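PDB 3HAZ: proline dehydrogenase from Bradyrhizobium japonicum USDA 110, which probably oxidises proline to glutamate in two steps, joining an FAD-dependent proline dehydrogenase and an NAD-dependent aldehyde dehydrogenase in one polypeptide. Local coordinates for residues A[833-846]-A[863-875]. Residues are numbered along the deposited sequence; the frame is centred on the assembly and turned at random.
Sequences VGPVIDVEAKQRLD and PAPEGCFVAPHIF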
loop_
_atom_site.group_PDB
_atom_site.type_symbol
_atom_site.label_atom_id
_atom_site.label_comp_id
_atom_site.label_asym_id
_atom_site.label_seq_id
_atom_site.Cartn_x
_atom_site.Cartn_y
_atom_site.Cartn_z
ATOM N N VAL A 833 -36.386 -5.406 -42.245
ATOM C CA VAL A 833 -35.875 -4.344 -43.093
ATOM C C VAL A 833 -36.965 -3.330 -43.389
ATOM O O VAL A 833 -37.950 -3.645 -44.055
ATOM C CB VAL A 833 -35.350 -4.895 -44.424
ATOM C CG1 VAL A 833 -34.841 -3.753 -45.299
ATOM C CG2 VAL A 833 -34.255 -5.932 -44.180
ATOM N N GLY A 834 -36.788 -2.116 -42.883
ATOM C CA GLY A 834 -37.746 -1.052 -43.112
ATOM C C GLY A 834 -37.453 -0.314 -44.404
ATOM O O GLY A 834 -36.585 -0.728 -45.179
ATOM N N PRO A 835 -38.174 0.792 -44.647
ATOM C CA PRO A 835 -38.007 1.523 -45.906
ATOM C C PRO A 835 -36.730 2.341 -45.899
ATOM O O PRO A 835 -36.206 2.644 -44.831
ATOM C CB PRO A 835 -39.219 2.456 -45.934
ATOM C CG PRO A 835 -39.598 2.645 -44.507
ATOM C CD PRO A 835 -39.153 1.424 -43.746
ATOM N N VAL A 836 -36.231 2.689 -47.077
ATOM C CA VAL A 836 -35.151 3.659 -47.153
ATOM C C VAL A 836 -35.732 5.057 -46.904
ATOM O O VAL A 836 -36.949 5.245 -46.940
ATOM C CB VAL A 836 -34.392 3.574 -48.484
ATOM C CG1 VAL A 836 -33.731 2.210 -48.609
ATOM C CG2 VAL A 836 -35.331 3.818 -49.651
ATOM N N ILE A 837 -34.865 6.027 -46.639
ATOM C CA ILE A 837 -35.296 7.309 -46.081
ATOM C C ILE A 837 -36.245 8.135 -46.972
ATOM O O ILE A 837 -37.224 8.687 -46.480
ATOM C CB ILE A 837 -34.082 8.164 -45.627
ATOM C CG1 ILE A 837 -34.548 9.389 -44.827
ATOM C CG2 ILE A 837 -33.229 8.563 -46.825
ATOM C CD1 ILE A 837 -35.399 9.046 -43.611
ATOM N N ASP A 838 -35.966 8.210 -48.272
ATOM C CA ASP A 838 -36.814 8.985 -49.179
ATOM C C ASP A 838 -36.781 8.503 -50.629
ATOM O O ASP A 838 -35.990 7.630 -50.998
ATOM C CB ASP A 838 -36.464 10.482 -49.120
ATOM C CG ASP A 838 -35.018 10.764 -49.493
ATOM O OD1 ASP A 838 -34.378 9.905 -50.138
ATOM O OD2 ASP A 838 -34.518 11.853 -49.140
ATOM N N VAL A 839 -37.650 9.095 -51.442
ATOM C CA VAL A 839 -37.754 8.762 -52.859
ATOM C C VAL A 839 -36.419 8.912 -53.579
ATOM O O VAL A 839 -36.081 8.116 -54.452
ATOM C CB VAL A 839 -38.830 9.630 -53.549
ATOM C CG1 VAL A 839 -38.433 9.957 -54.980
ATOM C CG2 VAL A 839 -40.178 8.933 -53.495
ATOM N N GLU A 840 -35.660 9.935 -53.207
ATOM C CA GLU A 840 -34.368 10.192 -53.830
ATOM C C GLU A 840 -33.389 9.057 -53.549
ATOM O O GLU A 840 -32.612 8.665 -54.418
ATOM C CB GLU A 840 -33.788 11.522 -53.340
ATOM C CG GLU A 840 -34.621 12.751 -53.702
ATOM C CD GLU A 840 -35.673 13.099 -52.656
ATOM O OE1 GLU A 840 -36.407 12.193 -52.205
ATOM O OE2 GLU A 840 -35.768 14.291 -52.288
ATOM N N ALA A 841 -33.432 8.530 -52.330
ATOM C CA ALA A 841 -32.554 7.432 -51.960
ATOM C C ALA A 841 -32.888 6.194 -52.783
ATOM O O ALA A 841 -32.004 5.554 -53.352
ATOM C CB ALA A 841 -32.662 7.133 -50.465
ATOM N N LYS A 842 -34.172 5.861 -52.849
ATOM C CA LYS A 842 -34.599 4.679 -53.582
ATOM C C LYS A 842 -34.209 4.748 -55.063
ATOM O O LYS A 842 -33.752 3.757 -55.636
ATOM C CB LYS A 842 -36.102 4.453 -53.421
ATOM C CG LYS A 842 -36.648 3.346 -54.305
ATOM C CD LYS A 842 -38.147 3.183 -54.127
ATOM C CE LYS A 842 -38.741 2.301 -55.225
ATOM N NZ LYS A 842 -38.010 1.009 -55.371
ATOM N N GLN A 843 -34.382 5.919 -55.676
ATOM C CA GLN A 843 -34.049 6.095 -57.089
ATOM C C GLN A 843 -32.562 5.860 -57.365
ATOM O O GLN A 843 -32.196 5.208 -58.339
ATOM C CB GLN A 843 -34.459 7.491 -57.578
ATOM N N ARG A 844 -31.713 6.403 -56.506
ATOM C CA ARG A 844 -30.274 6.227 -56.636
ATOM C C ARG A 844 -29.907 4.753 -56.468
ATOM O O ARG A 844 -29.081 4.210 -57.209
ATOM C CB ARG A 844 -29.556 7.075 -55.587
ATOM C CG ARG A 844 -28.081 7.296 -55.856
ATOM C CD ARG A 844 -27.556 8.497 -55.075
ATOM N NE ARG A 844 -28.389 9.685 -55.258
ATOM C CZ ARG A 844 -29.047 10.300 -54.277
ATOM N NH1 ARG A 844 -29.782 11.375 -54.539
ATOM N NH2 ARG A 844 -28.964 9.849 -53.031
ATOM N N LEU A 845 -30.523 4.107 -55.487
ATOM C CA LEU A 845 -30.284 2.686 -55.259
ATOM C C LEU A 845 -30.763 1.856 -56.453
ATOM O O LEU A 845 -30.062 0.961 -56.932
ATOM C CB LEU A 845 -30.961 2.236 -53.962
ATOM C CG LEU A 845 -30.342 2.858 -52.704
ATOM C CD1 LEU A 845 -31.100 2.464 -51.445
ATOM C CD2 LEU A 845 -28.877 2.463 -52.600
ATOM N N ASP A 846 -31.958 2.163 -56.940
ATOM C CA ASP A 846 -32.522 1.419 -58.057
ATOM C C ASP A 846 -31.662 1.565 -59.307
ATOM O O ASP A 846 -31.547 0.633 -60.103
ATOM C CB ASP A 846 -33.960 1.865 -58.333
ATOM C CG ASP A 846 -34.947 1.291 -57.332
ATOM O OD1 ASP A 846 -34.535 0.442 -56.512
ATOM O OD2 ASP A 846 -36.131 1.684 -57.366
ATOM N N PRO A 863 -37.826 -9.521 -52.934
ATOM C CA PRO A 863 -39.127 -8.917 -53.235
ATOM C C PRO A 863 -39.410 -7.758 -52.291
ATOM O O PRO A 863 -39.332 -7.920 -51.074
ATOM C CB PRO A 863 -40.118 -10.058 -52.959
ATOM C CG PRO A 863 -39.268 -11.275 -52.573
ATOM C CD PRO A 863 -37.966 -10.729 -52.109
ATOM N N ALA A 864 -39.737 -6.600 -52.845
ATOM C CA ALA A 864 -39.982 -5.418 -52.034
ATOM C C ALA A 864 -41.441 -5.004 -52.131
ATOM O O ALA A 864 -42.053 -5.126 -53.189
ATOM C CB ALA A 864 -39.078 -4.278 -52.477
ATOM N N PRO A 865 -42.002 -4.512 -51.018
ATOM C CA PRO A 865 -43.378 -4.009 -50.994
ATOM C C PRO A 865 -43.448 -2.695 -51.747
ATOM O O PRO A 865 -42.429 -2.004 -51.853
ATOM C CB PRO A 865 -43.635 -3.742 -49.503
ATOM C CG PRO A 865 -42.435 -4.282 -48.763
ATOM C CD PRO A 865 -41.313 -4.295 -49.738
ATOM N N GLU A 866 -44.624 -2.348 -52.260
ATOM C CA GLU A 866 -44.814 -1.043 -52.878
ATOM C C GLU A 866 -44.389 0.049 -51.901
ATOM O O GLU A 866 -44.589 -0.078 -50.694
ATOM C CB GLU A 866 -46.275 -0.848 -53.298
ATOM N N GLY A 867 -43.791 1.115 -52.422
ATOM C CA GLY A 867 -43.398 2.244 -51.595
ATOM C C GLY A 867 -41.897 2.451 -51.568
ATOM O O GLY A 867 -41.172 1.887 -52.393
ATOM N N CYS A 868 -41.431 3.255 -50.613
ATOM C CA CYS A 868 -40.010 3.571 -50.494
ATOM C C CYS A 868 -39.209 2.401 -49.932
ATOM O O CYS A 868 -38.501 2.551 -48.936
ATOM C CB CYS A 868 -39.793 4.812 -49.614
ATOM S SG CYS A 868 -39.635 6.371 -50.518
ATOM N N PHE A 869 -39.325 1.242 -50.570
ATOM C CA PHE A 869 -38.595 0.064 -50.132
ATOM C C PHE A 869 -37.579 -0.384 -51.172
ATOM O O PHE A 869 -37.841 -0.338 -52.377
ATOM C CB PHE A 869 -39.560 -1.083 -49.834
ATOM C CG PHE A 869 -40.429 -0.849 -48.638
ATOM C CD1 PHE A 869 -41.662 -0.230 -48.771
ATOM C CD2 PHE A 869 -40.016 -1.248 -47.381
ATOM C CE1 PHE A 869 -42.466 -0.012 -47.669
ATOM C CE2 PHE A 869 -40.813 -1.035 -46.273
ATOM C CZ PHE A 869 -42.040 -0.417 -46.415
ATOM N N VAL A 870 -36.417 -0.813 -50.690
ATOM C CA VAL A 870 -35.446 -1.519 -51.516
ATOM C C VAL A 870 -35.017 -2.801 -50.801
ATOM O O VAL A 870 -34.539 -2.755 -49.673
ATOM C CB VAL A 870 -34.212 -0.652 -51.808
ATOM C CG1 VAL A 870 -33.213 -1.431 -52.645
ATOM C CG2 VAL A 870 -34.624 0.625 -52.525
ATOM N N ALA A 871 -35.206 -3.944 -51.452
ATOM C CA ALA A 871 -34.883 -5.234 -50.853
ATOM C C ALA A 871 -33.385 -5.533 -50.918
ATOM O O ALA A 871 -32.662 -4.941 -51.715
ATOM C CB ALA A 871 -35.685 -6.356 -51.534
ATOM N N PRO A 872 -32.915 -6.458 -50.070
ATOM C CA PRO A 872 -31.523 -6.905 -50.155
ATOM C C PRO A 872 -31.173 -7.409 -51.557
ATOM O O PRO A 872 -31.957 -8.104 -52.208
ATOM C CB PRO A 872 -31.462 -8.051 -49.136
ATOM C CG PRO A 872 -32.514 -7.694 -48.132
ATOM C CD PRO A 872 -33.629 -7.089 -48.945
ATOM N N HIS A 873 -29.998 -7.023 -52.028
ATOM C CA HIS A 873 -29.502 -7.486 -53.308
ATOM C C HIS A 873 -28.086 -7.992 -53.110
ATOM O O HIS A 873 -27.327 -7.433 -52.322
ATOM C CB HIS A 873 -29.508 -6.350 -54.338
ATOM C CG HIS A 873 -30.844 -6.102 -54.968
ATOM N ND1 HIS A 873 -31.878 -5.478 -54.304
ATOM C CD2 HIS A 873 -31.308 -6.375 -56.211
ATOM C CE1 HIS A 873 -32.924 -5.387 -55.105
ATOM N NE2 HIS A 873 -32.606 -5.926 -56.268
ATOM N N ILE A 874 -27.732 -9.053 -53.822
ATOM C CA ILE A 874 -26.369 -9.542 -53.793
ATOM C C ILE A 874 -25.853 -9.671 -55.214
ATOM O O ILE A 874 -26.423 -10.400 -56.029
ATOM C CB ILE A 874 -26.265 -10.912 -53.099
ATOM C CG1 ILE A 874 -26.839 -10.831 -51.680
ATOM C CG2 ILE A 874 -24.815 -11.373 -53.082
ATOM C CD1 ILE A 874 -27.145 -12.188 -51.063
ATOM N N PHE A 875 -24.779 -8.948 -55.507
ATOM C CA PHE A 875 -24.108 -9.066 -56.791
ATOM C C PHE A 875 -22.710 -9.600 -56.560
ATOM O O PHE A 875 -22.076 -9.296 -55.544
ATOM C CB PHE A 875 -24.017 -7.710 -57.499
ATOM C CG PHE A 875 -25.342 -7.143 -57.893
ATOM C CD1 PHE A 875 -25.949 -6.167 -57.119
ATOM C CD2 PHE A 875 -25.984 -7.584 -59.039
ATOM C CE1 PHE A 875 -27.176 -5.649 -57.481
ATOM C CE2 PHE A 875 -27.207 -7.066 -59.404
ATOM C CZ PHE A 875 -27.802 -6.096 -58.627
HETATM O O HOH W 1 -35.974 -0.831 -47.864
#
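Pro835 and Phe869 meet where two loops of the aldehyde dehydrogenase fold run together: one leads into helix 839-855, the other returns from strand 857-861 to its antiparallel neighbour 873-876. The Phe869 ring is sandwiched between two prolines, a CH-pi contact on one side, with Pro835 CB 4.0 Å from the ring centroid, and Pro865 CG over the centre of the opposite face. With CG anti to the carbonyl carbon (chi1 -68°), the ring swings back beside Pro835 although the Phe869 CB leaves its backbone in the other direction. Next to it the loops are stitched by backbone: Val836 N donates to Cys868 O at 2.9 Å, and a water links Gly834 O to Val870 N. Cys868, centre of an inverse gamma turn, lays its SG against the start of the helix, 3.5 Å from Val839 N. At that same start Asp838 is the N-cap, its OD1 accepting from Ala841 N, while OD2 is held by Gln687; its side chain lies about 8 Å from the bound NAD.

Lys842 shows how one long side chain can tie its own helix to the facing loop. Extended from the helix with CG anti to its backbone N (chi1 172°), it passes CG over Val870 CG2 at 3.8 Å, then bends at its last torsion, which brings NZ round to its two acceptors. At its end, Lys842 NZ donates a hydrogen bond to Phe869 O at 3.3 Å, tilted 24° from the carbonyl plane, and forms a salt bridge to the syn lone pair of Asp846 OD2 at 2.8 Å. A methionine in its place would probably leave Phe869 O without this donor and Asp846 without its balancing charge. Val870 CG2 in turn fits among Lys842 CG, Leu845 CD1 and Val836 CG1.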